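Local coordinates for Lin0012 protein (Listeria innocua, PDB 3K17) that probably phosphorylates phosphomevalonate with ATP, as a GHMP-family kinase of the mevalonate route to isopentenyl diphosphate, at residues 86-91 with 130-135; 148-153 with 194-199; 75-80 with 122-127; 140-145 with 201-206. One frame throughout, in Å; residues are numbered along the deposited sequence.

Contact 1 of 4, residues 86-91 with 130-135; sequences TTFLKS and ALMTKF
Met132, present as selenomethionine, reaches from helix 119-135 to Phe88 and Leu89 on helix 76-91. Its CB touches neither of them and packs beside the side chain of Lys144 instead. CG stands anti to the carbonyl carbon (chi1 -69°). The chain then bends at chi2 and again at chi3, and these two turns carry SE and CE over to the other helix. SE comes to 3.9 Å from CD2 of Phe88, with CE2 of the same ring almost as near. It lies 5.0 Å from the centroid of the Phe88 ring and 69° off its normal. This is an oblique Met-aromatic contact. The terminal CE rests against the branch of Leu89, 3.7 Å from both its CG and its CD2. Met132 and Leu89 lie alongside, their chains pointing opposite ways.

Both helices belong to the N-terminal part of the GHMP kinase fold. They run nearly parallel here, crossing at -24°. The axes of the two segments approach to 11.1 Å, so large side chains have to bridge the space between them.

Leu89 also meets the end of helix 119-135. Its CD1 is 3.7 Å from Phe135 CB, and its CD2 is close to the same carbon. The Phe135 side chain stands roughly perpendicular to that of Leu89, and its ring turns off from helix 76-91. Leu131 CD2 sits at the edge of the Phe135 ring, and Lys134 CG lies over one face. Phe88 also packs on Leu192 of helix 192-197. Nearby, Thr87 OG1 is hydrogen-bonded to the backbone oxygen of Tyr189 of the second subunit.

Contact 2 of 4, residues 148-153 with 194-199; sequences AALSHL and WFMKEP
Leu150 points from helix 141-156 at Phe195 and Met196, the pair it meets on helix 192-197. Its side chain is extended (chi2 179°), which sends CD1 out toward the other helix. This one methyl does the touching. It lies 4.0 Å from CE of Met196 and 4.3 Å from CB of Phe195.

Met196 is selenomethionine and approaches differently. Its first bond does not aim at Leu150. Bends at chi2 (-56°) and chi3 fold the chain back and bring CE in. Leu150 and Met196 lie side by side, head to tail. Phe195 does point at Leu150, and CD1 of Leu150 comes obliquely to its ring. One face of the Phe195 ring has Trp194 CE3 above it, near the rim. The side chain of Phe195 is also about 6 Å from a bound triethylene glycol, probably from the crystallisation liquor.

The backbones stay well apart. The nearest CA atoms, of Leu150 and Phe195, are 9.4 Å from each other, and no hydrogen bond joins the segments. Helix 192-197 ends here. Phe195 O accepts from Trp200 NE1, Met196 O from Lys143 NZ and Glu198 O from Lys146 NZ.

The contact joins helix 141-156, in the N-terminal region of the GHMP kinase fold, to the short helix 192-197 through apolar side chains alone. Leu150 is buried among several elements. Ile84 of helix 76-91, Val183 of helix 180-187 and Trp200 of the following loop all touch it. Phe195 packs on Arg186 and Leu187 of helix 180-187, and Met196 packs on Phe88 of helix 76-91.

Contact 3 of 4, residues 75-80 with 122-127; sequences WTFTAE and AATVAV
Helices 76-91 and 119-135 run nearly parallel here, the axes of their short segments crossing at -24° and approaching to 8.7 Å. The nearest CA atoms are those of Thr78 and Thr124, 5.6 Å apart. Thr78 makes the apolar part of the contact. Its OG1 sits between the backbone N and the carbonyl carbon (chi1 54°), which turns CG2 to the other helix. That methyl meets CB of Ala123 at 4.0 Å and CG2 of Val127 at 4.1 Å. It thus fits against two residues one helical turn apart.

Phe77 and Thr124 form the other, mixed part of the contact. CD1 of the Phe77 ring lies 4.1 Å from Thr124 OG1, in an oblique approach. A water bridges the same pair. It donates to Phe77 O at 2.8 Å and to Thr124 OG1 at 2.9 Å, and it lies at the edge of the Phe77 ring, in plane. The Thr124 hydroxyl is also bonded to Ser120 O, one turn back. Beyond the pair, His152 stacks on Phe77.

Helix 119-135 starts in what is, by family resemblance, the glycine- and serine-rich phosphate-binding motif of GHMP kinases. This contact sets helix 76-91 beside its first turns.

Contact 4 of 4, residues 140-145 with 201-206; sequences SMLKKF and PMLQIE
Phe145 of helix 141-156 packs against Ile205 and Leu203, on and just before strand 204-208. The first interaction is a CH-pi contact. Ile205 CD1 sits over the centre of one face of the Phe145 ring, 4.0 Å from its centroid and only 9° off the normal. CG of Phe145 is anti to the backbone N (chi1 164°), and this carries the ring out toward the strand.

The second kind is plain apolar packing, carried by Leu203. Both of its methyls lie close to one ring atom: CD1 is 3.7 Å and CD2 3.8 Å from Phe145 CE2. The approach of CD1 to the ring is oblique. CD2 also meets CD1 of Leu142 at 3.9 Å. Leu142 and Phe145 are three residues apart, so both side chains can reach the same segment. On that segment, Leu203 and Ile205 point at the helix, while Gln204 between them points away.

The hydrogen bonds stay within the segments or go to other parts of the chain. Ser140 is the N-cap of the helix, and its OG accepts from Lys143 N at 3.1 Å and 151°. Gln204 and Glu206 pair through their backbones with Thr176 and Ala174 of strand 172-176. Tyr175 of that strand touches Phe145, Leu203 and Ile205.

Strands 204-208 and 172-176 belong to the large mixed sheet of the GHMP kinase fold, and helix 141-156 packs on it here. With no hydrogen bond or salt bridge across the contact, the helix is held against the sheet by dispersion and the burial of carbon.

After the N-terminal strands, helix 76-91 opens contact 3 with residues 75-80, then contact 1 with 86-91. Helix 119-135 closes both in the same order, 122-127 before 130-135, so the two loops cross. The next helix, 141-156, opens contact 4 at 140-145 and contact 2 at 148-153. Contact 2 closes first, at helix 192-197, and contact 4 closes at 201-206, so contact 2 is nested within contact 4. The two pairs follow in series but touch in space: Ala148 of contact 2 packs on Thr124 of contact 3. Together they join three successive long helices to helix 192-197 and to the large mixed sheet.

Contact 1 of 4, residues 86-91 with 130-135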
loop_
_atom_site.group_PDB
_atom_site.type_symbol
_atom_site.label_atom_id
_atom_site.label_comp_id
_atom_site.label_asym_id
_atom_site.label_seq_id
_atom_site.Cartn_x
_atom_site.Cartn_y
_atom_site.Cartn_z
ATOM N N THR A 86 -19.154 22.729 12.349
ATOM C CA THR A 86 -18.379 22.700 13.576
ATOM C C THR A 86 -17.272 23.752 13.547
ATOM O O THR A 86 -17.058 24.459 14.528
ATOM C CB THR A 86 -17.757 21.297 13.786
ATOM O OG1 THR A 86 -18.797 20.360 14.100
ATOM C CG2 THR A 86 -16.725 21.322 14.896
ATOM N N THR A 87 -16.562 23.842 12.426
ATOM C CA THR A 87 -15.494 24.817 12.286
ATOM C C THR A 87 -16.073 26.235 12.322
ATOM O O THR A 87 -15.452 27.151 12.865
ATOM C CB THR A 87 -14.717 24.614 10.970
ATOM O OG1 THR A 87 -13.974 23.392 11.048
ATOM C CG2 THR A 87 -13.749 25.783 10.718
ATOM N N PHE A 88 -17.258 26.413 11.743
ATOM C CA PHE A 88 -17.887 27.729 11.746
ATOM C C PHE A 88 -18.302 28.122 13.166
ATOM O O PHE A 88 -18.044 29.239 13.605
ATOM C CB PHE A 88 -19.123 27.762 10.849
ATOM C CG PHE A 88 -19.881 29.061 10.926
ATOM C CD1 PHE A 88 -19.345 30.227 10.381
ATOM C CD2 PHE A 88 -21.091 29.133 11.593
ATOM C CE1 PHE A 88 -20.005 31.447 10.508
ATOM C CE2 PHE A 88 -21.762 30.348 11.727
ATOM C CZ PHE A 88 -21.212 31.510 11.181
ATOM N N LEU A 89 -18.943 27.202 13.879
ATOM C CA LEU A 89 -19.385 27.476 15.239
ATOM C C LEU A 89 -18.218 27.812 16.166
ATOM O O LEU A 89 -18.335 28.675 17.034
ATOM C CB LEU A 89 -20.184 26.290 15.789
ATOM C CG LEU A 89 -21.555 26.059 15.137
ATOM C CD1 LEU A 89 -22.161 24.762 15.641
ATOM C CD2 LEU A 89 -22.476 27.234 15.445
ATOM N N LYS A 90 -17.090 27.140 15.993
ATOM C CA LYS A 90 -15.948 27.437 16.839
ATOM C C LYS A 90 -15.394 28.825 16.530
ATOM O O LYS A 90 -14.884 29.500 17.421
ATOM C CB LYS A 90 -14.852 26.397 16.659
ATOM C CG LYS A 90 -15.146 25.056 17.302
ATOM C CD LYS A 90 -13.951 24.142 17.115
ATOM C CE LYS A 90 -14.087 22.869 17.907
ATOM N NZ LYS A 90 -12.802 22.115 17.891
ATOM N N SER A 91 -15.490 29.253 15.273
ATOM C CA SER A 91 -14.990 30.570 14.906
ATOM C C SER A 91 -15.852 31.645 15.564
ATOM O O SER A 91 -15.385 32.752 15.801
ATOM C CB SER A 91 -14.989 30.763 13.381
ATOM O OG SER A 91 -16.304 30.864 12.864
ATOM N N ALA A 130 -30.110 22.150 10.856
ATOM C CA ALA A 130 -30.264 21.551 12.177
ATOM C C ALA A 130 -29.227 22.053 13.183
ATOM O O ALA A 130 -29.565 22.350 14.322
ATOM C CB ALA A 130 -30.195 20.029 12.078
ATOM N N LEU A 131 -27.966 22.151 12.775
ATOM C CA LEU A 131 -26.923 22.598 13.697
ATOM C C LEU A 131 -26.966 24.099 13.955
ATOM O O LEU A 131 -26.629 24.548 15.052
ATOM C CB LEU A 131 -25.530 22.190 13.193
ATOM C CG LEU A 131 -25.244 20.674 13.236
ATOM C CD1 LEU A 131 -23.917 20.356 12.571
ATOM C CD2 LEU A 131 -25.240 20.204 14.678
HETATM N N MSE A 132 -27.359 24.879 12.953
HETATM C CA MSE A 132 -27.445 26.315 13.150
HETATM C C MSE A 132 -28.640 26.638 14.045
HETATM O O MSE A 132 -28.536 27.468 14.948
HETATM C CB MSE A 132 -27.571 27.053 11.817
HETATM C CG MSE A 132 -26.311 27.015 10.952
HETATM SE SE MSE A 132 -24.687 27.602 11.836
HETATM C CE MSE A 132 -24.014 25.865 12.419
ATOM N N THR A 133 -29.769 25.976 13.811
ATOM C CA THR A 133 -30.954 26.224 14.627
ATOM C C THR A 133 -30.635 25.881 16.084
ATOM O O THR A 133 -31.052 26.580 17.009
ATOM C CB THR A 133 -32.160 25.366 14.167
ATOM O OG1 THR A 133 -32.515 25.711 12.824
ATOM C CG2 THR A 133 -33.370 25.614 15.068
ATOM N N LYS A 134 -29.866 24.816 16.270
ATOM C CA LYS A 134 -29.480 24.344 17.592
ATOM C C LYS A 134 -28.391 25.157 18.296
ATOM O O LYS A 134 -28.462 25.363 19.507
ATOM C CB LYS A 134 -29.018 22.883 17.488
ATOM C CG LYS A 134 -28.454 22.291 18.768
ATOM C CD LYS A 134 -29.524 22.135 19.842
ATOM C CE LYS A 134 -28.955 21.452 21.081
ATOM N NZ LYS A 134 -29.980 21.291 22.151
ATOM N N PHE A 135 -27.394 25.627 17.551
ATOM C CA PHE A 135 -26.278 26.350 18.163
ATOM C C PHE A 135 -26.080 27.830 17.822
ATOM O O PHE A 135 -25.389 28.533 18.551
ATOM C CB PHE A 135 -24.966 25.615 17.856
ATOM C CG PHE A 135 -24.892 24.224 18.430
ATOM C CD1 PHE A 135 -24.662 24.027 19.790
ATOM C CD2 PHE A 135 -25.069 23.107 17.610
ATOM C CE1 PHE A 135 -24.611 22.742 20.328
ATOM C CE2 PHE A 135 -25.019 21.812 18.140
ATOM C CZ PHE A 135 -24.791 21.630 19.498
#

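Contact 2 of 4, residues 148-153 with 194-199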
loop_
_atom_site.group_PDB
_atom_site.type_symbol
_atom_site.label_atom_id
_atom_site.label_comp_id
_atom_site.label_asym_id
_atom_site.label_seq_id
_atom_site.Cartn_x
_atom_site.Cartn_y
_atom_site.Cartn_z
ATOM N N ALA A 148 -23.404 25.373 3.358
ATOM C CA ALA A 148 -23.907 24.219 2.626
ATOM C C ALA A 148 -23.286 24.091 1.237
ATOM O O ALA A 148 -22.989 22.977 0.777
ATOM C CB ALA A 148 -25.430 24.297 2.519
ATOM N N ALA A 149 -23.090 25.225 0.569
ATOM C CA ALA A 149 -22.506 25.238 -0.768
ATOM C C ALA A 149 -21.029 24.829 -0.763
ATOM O O ALA A 149 -20.594 24.049 -1.618
ATOM C CB ALA A 149 -22.662 26.622 -1.398
ATOM N N LEU A 150 -20.257 25.367 0.179
ATOM C CA LEU A 150 -18.840 25.018 0.279
ATOM C C LEU A 150 -18.726 23.527 0.571
ATOM O O LEU A 150 -17.920 22.829 -0.030
ATOM C CB LEU A 150 -18.159 25.790 1.411
ATOM C CG LEU A 150 -17.867 27.278 1.200
ATOM C CD1 LEU A 150 -17.218 27.868 2.446
ATOM C CD2 LEU A 150 -16.946 27.441 -0.000
ATOM N N SER A 151 -19.538 23.052 1.510
ATOM C CA SER A 151 -19.531 21.643 1.892
ATOM C C SER A 151 -19.794 20.748 0.687
ATOM O O SER A 151 -19.002 19.861 0.367
ATOM C CB SER A 151 -20.603 21.377 2.958
ATOM O OG SER A 151 -20.638 20.003 3.334
ATOM N N HIS A 152 -20.910 21.001 0.016
ATOM C CA HIS A 152 -21.320 20.200 -1.120
ATOM C C HIS A 152 -20.387 20.254 -2.328
ATOM O O HIS A 152 -20.167 19.236 -2.980
ATOM C CB HIS A 152 -22.743 20.587 -1.536
ATOM C CG HIS A 152 -23.403 19.591 -2.440
ATOM N ND1 HIS A 152 -23.171 19.547 -3.798
ATOM C CD2 HIS A 152 -24.275 18.589 -2.173
ATOM C CE1 HIS A 152 -23.875 18.562 -4.332
ATOM N NE2 HIS A 152 -24.551 17.964 -3.366
ATOM N N LEU A 153 -19.823 21.418 -2.624
ATOM C CA LEU A 153 -18.954 21.512 -3.789
ATOM C C LEU A 153 -17.631 20.757 -3.623
ATOM O O LEU A 153 -17.168 20.126 -4.566
ATOM C CB LEU A 153 -18.716 22.980 -4.170
ATOM C CG LEU A 153 -17.673 23.872 -3.508
ATOM C CD1 LEU A 153 -16.282 23.505 -4.015
ATOM C CD2 LEU A 153 -17.986 25.336 -3.858
ATOM N N TRP A 194 -13.849 34.223 6.878
ATOM C CA TRP A 194 -13.708 35.239 5.846
ATOM C C TRP A 194 -14.736 34.998 4.742
ATOM O O TRP A 194 -15.304 35.939 4.185
ATOM C CB TRP A 194 -12.296 35.195 5.250
ATOM C CG TRP A 194 -12.057 36.228 4.194
ATOM C CD1 TRP A 194 -11.610 37.507 4.377
ATOM C CD2 TRP A 194 -12.313 36.089 2.795
ATOM N NE1 TRP A 194 -11.574 38.176 3.172
ATOM C CE2 TRP A 194 -12.001 37.328 2.186
ATOM C CE3 TRP A 194 -12.778 35.037 1.993
ATOM C CZ2 TRP A 194 -12.140 37.541 0.813
ATOM C CZ3 TRP A 194 -12.918 35.251 0.624
ATOM C CH2 TRP A 194 -12.598 36.495 0.050
ATOM N N PHE A 195 -14.966 33.728 4.423
ATOM C CA PHE A 195 -15.926 33.362 3.384
ATOM C C PHE A 195 -17.347 33.757 3.765
ATOM O O PHE A 195 -18.134 34.160 2.909
ATOM C CB PHE A 195 -15.883 31.846 3.128
ATOM C CG PHE A 195 -14.904 31.428 2.064
ATOM C CD1 PHE A 195 -15.104 31.800 0.737
ATOM C CD2 PHE A 195 -13.811 30.624 2.379
ATOM C CE1 PHE A 195 -14.236 31.374 -0.268
ATOM C CE2 PHE A 195 -12.928 30.186 1.382
ATOM C CZ PHE A 195 -13.141 30.558 0.055
HETATM N N MSE A 196 -17.668 33.634 5.053
HETATM C CA MSE A 196 -19.001 33.952 5.556
HETATM C C MSE A 196 -19.311 35.442 5.534
HETATM O O MSE A 196 -20.452 35.842 5.316
HETATM C CB MSE A 196 -19.169 33.437 6.990
HETATM C CG MSE A 196 -19.146 31.921 7.135
HETATM SE SE MSE A 196 -20.488 31.030 6.042
HETATM C CE MSE A 196 -19.353 30.549 4.552
ATOM N N LYS A 197 -18.294 36.258 5.772
ATOM C CA LYS A 197 -18.472 37.703 5.802
ATOM C C LYS A 197 -18.271 38.369 4.452
ATOM O O LYS A 197 -18.754 39.475 4.223
ATOM C CB LYS A 197 -17.518 38.323 6.823
ATOM C CG LYS A 197 -17.830 37.911 8.249
ATOM C CD LYS A 197 -16.931 38.601 9.257
ATOM C CE LYS A 197 -17.344 38.225 10.674
ATOM N NZ LYS A 197 -16.509 38.896 11.704
ATOM N N GLU A 198 -17.562 37.701 3.554
ATOM C CA GLU A 198 -17.306 38.274 2.244
ATOM C C GLU A 198 -18.425 37.990 1.239
ATOM O O GLU A 198 -18.863 36.847 1.077
ATOM C CB GLU A 198 -15.984 37.733 1.694
ATOM C CG GLU A 198 -15.444 38.474 0.479
ATOM C CD GLU A 198 -14.859 39.833 0.833
ATOM O OE1 GLU A 198 -14.822 40.173 2.035
ATOM O OE2 GLU A 198 -14.428 40.554 -0.095
ATOM N N PRO A 199 -18.927 39.037 0.569
ATOM C CA PRO A 199 -19.987 38.768 -0.408
ATOM C C PRO A 199 -19.375 37.983 -1.574
ATOM O O PRO A 199 -18.285 38.307 -2.046
ATOM C CB PRO A 199 -20.456 40.172 -0.810
ATOM C CG PRO A 199 -19.241 41.033 -0.569
ATOM C CD PRO A 199 -18.701 40.485 0.730
#

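Contact 3 of 4, residues 75-80 with 122-127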
loop_
_atom_site.group_PDB
_atom_site.type_symbol
_atom_site.label_atom_id
_atom_site.label_comp_id
_atom_site.label_asym_id
_atom_site.label_seq_id
_atom_site.Cartn_x
_atom_site.Cartn_y
_atom_site.Cartn_z
ATOM N N TRP A 75 -21.112 8.434 3.972
ATOM C CA TRP A 75 -21.177 9.387 5.082
ATOM C C TRP A 75 -20.625 10.753 4.651
ATOM O O TRP A 75 -20.885 11.768 5.285
ATOM C CB TRP A 75 -20.311 8.917 6.263
ATOM C CG TRP A 75 -20.811 7.713 7.006
ATOM C CD1 TRP A 75 -20.258 6.460 7.010
ATOM C CD2 TRP A 75 -21.950 7.653 7.872
ATOM N NE1 TRP A 75 -20.984 5.625 7.829
ATOM C CE2 TRP A 75 -22.028 6.331 8.369
ATOM C CE3 TRP A 75 -22.912 8.588 8.278
ATOM C CZ2 TRP A 75 -23.035 5.921 9.253
ATOM C CZ3 TRP A 75 -23.911 8.182 9.160
ATOM C CH2 TRP A 75 -23.964 6.859 9.637
ATOM N N THR A 76 -19.849 10.756 3.576
ATOM C CA THR A 76 -19.177 11.961 3.121
ATOM C C THR A 76 -19.953 13.270 3.086
ATOM O O THR A 76 -19.519 14.239 3.701
ATOM C CB THR A 76 -18.500 11.723 1.753
ATOM O OG1 THR A 76 -17.751 10.505 1.810
ATOM C CG2 THR A 76 -17.523 12.842 1.448
ATOM N N PHE A 77 -21.091 13.324 2.398
ATOM C CA PHE A 77 -21.811 14.594 2.342
ATOM C C PHE A 77 -22.210 15.130 3.711
ATOM O O PHE A 77 -21.963 16.291 4.002
ATOM C CB PHE A 77 -23.051 14.498 1.442
ATOM C CG PHE A 77 -22.737 14.602 -0.027
ATOM C CD1 PHE A 77 -22.337 15.821 -0.580
ATOM C CD2 PHE A 77 -22.829 13.487 -0.853
ATOM C CE1 PHE A 77 -22.029 15.930 -1.946
ATOM C CE2 PHE A 77 -22.523 13.584 -2.222
ATOM C CZ PHE A 77 -22.121 14.814 -2.764
ATOM N N THR A 78 -22.818 14.292 4.547
ATOM C CA THR A 78 -23.250 14.745 5.863
ATOM C C THR A 78 -22.097 14.977 6.829
ATOM O O THR A 78 -22.159 15.888 7.667
ATOM C CB THR A 78 -24.283 13.768 6.493
ATOM O OG1 THR A 78 -23.747 12.441 6.518
ATOM C CG2 THR A 78 -25.563 13.767 5.677
ATOM N N ALA A 79 -21.044 14.169 6.720
ATOM C CA ALA A 79 -19.895 14.347 7.600
ATOM C C ALA A 79 -19.248 15.688 7.289
ATOM O O ALA A 79 -18.828 16.406 8.190
ATOM C CB ALA A 79 -18.876 13.227 7.401
ATOM N N GLU A 80 -19.164 16.020 6.007
ATOM C CA GLU A 80 -18.550 17.280 5.606
ATOM C C GLU A 80 -19.361 18.470 6.125
ATOM O O GLU A 80 -18.795 19.462 6.575
ATOM C CB GLU A 80 -18.442 17.353 4.082
ATOM C CG GLU A 80 -17.757 18.597 3.564
ATOM C CD GLU A 80 -16.248 18.552 3.718
ATOM O OE1 GLU A 80 -15.720 17.500 4.130
ATOM O OE2 GLU A 80 -15.586 19.568 3.417
ATOM N N ALA A 122 -30.067 18.092 -0.308
ATOM C CA ALA A 122 -31.063 18.145 0.759
ATOM C C ALA A 122 -30.504 17.690 2.100
ATOM O O ALA A 122 -30.805 18.275 3.148
ATOM C CB ALA A 122 -32.278 17.314 0.382
ATOM N N ALA A 123 -29.685 16.646 2.074
ATOM C CA ALA A 123 -29.093 16.139 3.304
ATOM C C ALA A 123 -28.130 17.180 3.867
ATOM O O ALA A 123 -28.113 17.455 5.072
ATOM C CB ALA A 123 -28.352 14.820 3.026
ATOM N N THR A 124 -27.314 17.749 2.990
ATOM C CA THR A 124 -26.360 18.768 3.402
ATOM C C THR A 124 -27.101 19.945 4.069
ATOM O O THR A 124 -26.737 20.400 5.157
ATOM C CB THR A 124 -25.572 19.290 2.189
ATOM O OG1 THR A 124 -24.848 18.208 1.594
ATOM C CG2 THR A 124 -24.585 20.370 2.611
ATOM N N VAL A 125 -28.143 20.426 3.407
ATOM C CA VAL A 125 -28.932 21.549 3.922
ATOM C C VAL A 125 -29.615 21.205 5.248
ATOM O O VAL A 125 -29.735 22.061 6.123
ATOM C CB VAL A 125 -29.990 22.002 2.872
ATOM C CG1 VAL A 125 -30.989 22.989 3.483
ATOM C CG2 VAL A 125 -29.276 22.667 1.690
ATOM N N ALA A 126 -30.045 19.953 5.408
ATOM C CA ALA A 126 -30.694 19.530 6.642
ATOM C C ALA A 126 -29.705 19.601 7.810
ATOM O O ALA A 126 -30.049 20.067 8.904
ATOM C CB ALA A 126 -31.250 18.103 6.495
ATOM N N VAL A 127 -28.477 19.143 7.577
ATOM C CA VAL A 127 -27.462 19.180 8.618
ATOM C C VAL A 127 -27.138 20.630 9.007
ATOM O O VAL A 127 -27.111 20.972 10.195
ATOM C CB VAL A 127 -26.162 18.466 8.151
ATOM C CG1 VAL A 127 -25.009 18.758 9.123
ATOM C CG2 VAL A 127 -26.413 16.950 8.060
HETATM O O HOH W 1 -22.023 18.220 2.006
#

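Contact 4 of 4, residues 140-145 with 201-206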
loop_
_atom_site.group_PDB
_atom_site.type_symbol
_atom_site.label_atom_id
_atom_site.label_comp_id
_atom_site.label_asym_id
_atom_site.label_seq_id
_atom_site.Cartn_x
_atom_site.Cartn_y
_atom_site.Cartn_z
ATOM N N SER A 140 -27.877 34.178 9.292
ATOM C CA SER A 140 -28.689 34.465 8.114
ATOM C C SER A 140 -28.811 33.261 7.193
ATOM O O SER A 140 -27.953 32.373 7.195
ATOM C CB SER A 140 -28.079 35.614 7.319
ATOM O OG SER A 140 -26.842 35.220 6.759
HETATM N N MSE A 141 -29.872 33.241 6.393
HETATM C CA MSE A 141 -30.072 32.134 5.468
HETATM C C MSE A 141 -28.977 32.113 4.408
HETATM O O MSE A 141 -28.578 31.045 3.939
HETATM C CB MSE A 141 -31.429 32.230 4.774
HETATM C CG MSE A 141 -31.720 31.013 3.903
HETATM SE SE MSE A 141 -33.509 30.995 3.216
HETATM C CE MSE A 141 -34.454 30.996 4.912
ATOM N N LEU A 142 -28.490 33.292 4.032
ATOM C CA LEU A 142 -27.445 33.372 3.020
ATOM C C LEU A 142 -26.132 32.782 3.529
ATOM O O LEU A 142 -25.392 32.161 2.770
ATOM C CB LEU A 142 -27.228 34.819 2.580
ATOM C CG LEU A 142 -26.046 35.053 1.640
ATOM C CD1 LEU A 142 -26.192 34.183 0.390
ATOM C CD2 LEU A 142 -25.980 36.537 1.266
ATOM N N LYS A 143 -25.832 32.987 4.806
ATOM C CA LYS A 143 -24.608 32.432 5.362
ATOM C C LYS A 143 -24.749 30.903 5.415
ATOM O O LYS A 143 -23.788 30.179 5.163
ATOM C CB LYS A 143 -24.330 32.998 6.759
ATOM C CG LYS A 143 -23.932 34.474 6.767
ATOM C CD LYS A 143 -23.591 34.953 8.182
ATOM C CE LYS A 143 -23.336 36.463 8.246
ATOM N NZ LYS A 143 -22.083 36.883 7.557
ATOM N N LYS A 144 -25.945 30.418 5.732
ATOM C CA LYS A 144 -26.176 28.976 5.777
ATOM C C LYS A 144 -26.016 28.393 4.372
ATOM O O LYS A 144 -25.481 27.298 4.200
ATOM C CB LYS A 144 -27.565 28.673 6.346
ATOM C CG LYS A 144 -27.709 29.125 7.797
ATOM C CD LYS A 144 -28.932 28.551 8.494
ATOM C CE LYS A 144 -30.227 29.147 7.961
ATOM N NZ LYS A 144 -31.403 28.594 8.684
ATOM N N PHE A 145 -26.458 29.129 3.358
ATOM C CA PHE A 145 -26.306 28.641 1.998
ATOM C C PHE A 145 -24.820 28.476 1.701
ATOM O O PHE A 145 -24.409 27.489 1.099
ATOM C CB PHE A 145 -26.891 29.615 0.975
ATOM C CG PHE A 145 -26.420 29.353 -0.421
ATOM C CD1 PHE A 145 -26.955 28.304 -1.168
ATOM C CD2 PHE A 145 -25.386 30.109 -0.970
ATOM C CE1 PHE A 145 -26.465 28.012 -2.438
ATOM C CE2 PHE A 145 -24.891 29.821 -2.244
ATOM C CZ PHE A 145 -25.435 28.768 -2.977
ATOM N N PRO A 201 -18.928 37.038 -5.307
ATOM C CA PRO A 201 -19.280 37.608 -6.609
ATOM C C PRO A 201 -20.214 36.757 -7.463
ATOM O O PRO A 201 -20.120 35.524 -7.481
ATOM C CB PRO A 201 -17.918 37.843 -7.277
ATOM C CG PRO A 201 -16.955 36.996 -6.483
ATOM C CD PRO A 201 -17.472 37.072 -5.091
HETATM N N MSE A 202 -21.125 37.450 -8.148
HETATM C CA MSE A 202 -22.104 36.856 -9.055
HETATM C C MSE A 202 -23.259 36.092 -8.432
HETATM O O MSE A 202 -24.273 35.853 -9.089
HETATM C CB MSE A 202 -21.397 35.952 -10.049
HETATM C CG MSE A 202 -20.489 36.703 -10.981
HETATM SE SE MSE A 202 -19.470 35.511 -12.066
HETATM C CE MSE A 202 -17.783 36.456 -12.018
ATOM N N LEU A 203 -23.115 35.715 -7.170
ATOM C CA LEU A 203 -24.157 34.960 -6.499
ATOM C C LEU A 203 -25.457 35.733 -6.324
ATOM O O LEU A 203 -25.460 36.869 -5.863
ATOM C CB LEU A 203 -23.674 34.505 -5.122
ATOM C CG LEU A 203 -24.716 33.751 -4.296
ATOM C CD1 LEU A 203 -25.002 32.407 -4.955
ATOM C CD2 LEU A 203 -24.206 33.557 -2.865
ATOM N N GLN A 204 -26.564 35.109 -6.700
ATOM C CA GLN A 204 -27.868 35.725 -6.515
ATOM C C GLN A 204 -28.925 34.647 -6.415
ATOM O O GLN A 204 -28.976 33.728 -7.229
ATOM C CB GLN A 204 -28.225 36.682 -7.656
ATOM C CG GLN A 204 -29.411 37.577 -7.291
ATOM C CD GLN A 204 -29.887 38.463 -8.432
ATOM O OE1 GLN A 204 -29.100 39.188 -9.043
ATOM N NE2 GLN A 204 -31.183 38.414 -8.715
ATOM N N ILE A 205 -29.767 34.761 -5.401
ATOM C CA ILE A 205 -30.836 33.808 -5.192
ATOM C C ILE A 205 -32.126 34.605 -5.078
ATOM O O ILE A 205 -32.394 35.231 -4.057
ATOM C CB ILE A 205 -30.592 32.985 -3.911
ATOM C CG1 ILE A 205 -29.181 32.378 -3.957
ATOM C CG2 ILE A 205 -31.637 31.895 -3.786
ATOM C CD1 ILE A 205 -28.811 31.570 -2.722
ATOM N N GLU A 206 -32.922 34.575 -6.138
ATOM C CA GLU A 206 -34.172 35.315 -6.176
ATOM C C GLU A 206 -35.413 34.457 -6.004
ATOM O O GLU A 206 -35.618 33.491 -6.740
ATOM C CB GLU A 206 -34.290 36.067 -7.505
ATOM C CG GLU A 206 -35.537 36.933 -7.591
ATOM C CD GLU A 206 -35.763 37.501 -8.978
ATOM O OE1 GLU A 206 -34.832 37.448 -9.805
ATOM O OE2 GLU A 206 -36.876 38.006 -9.235
#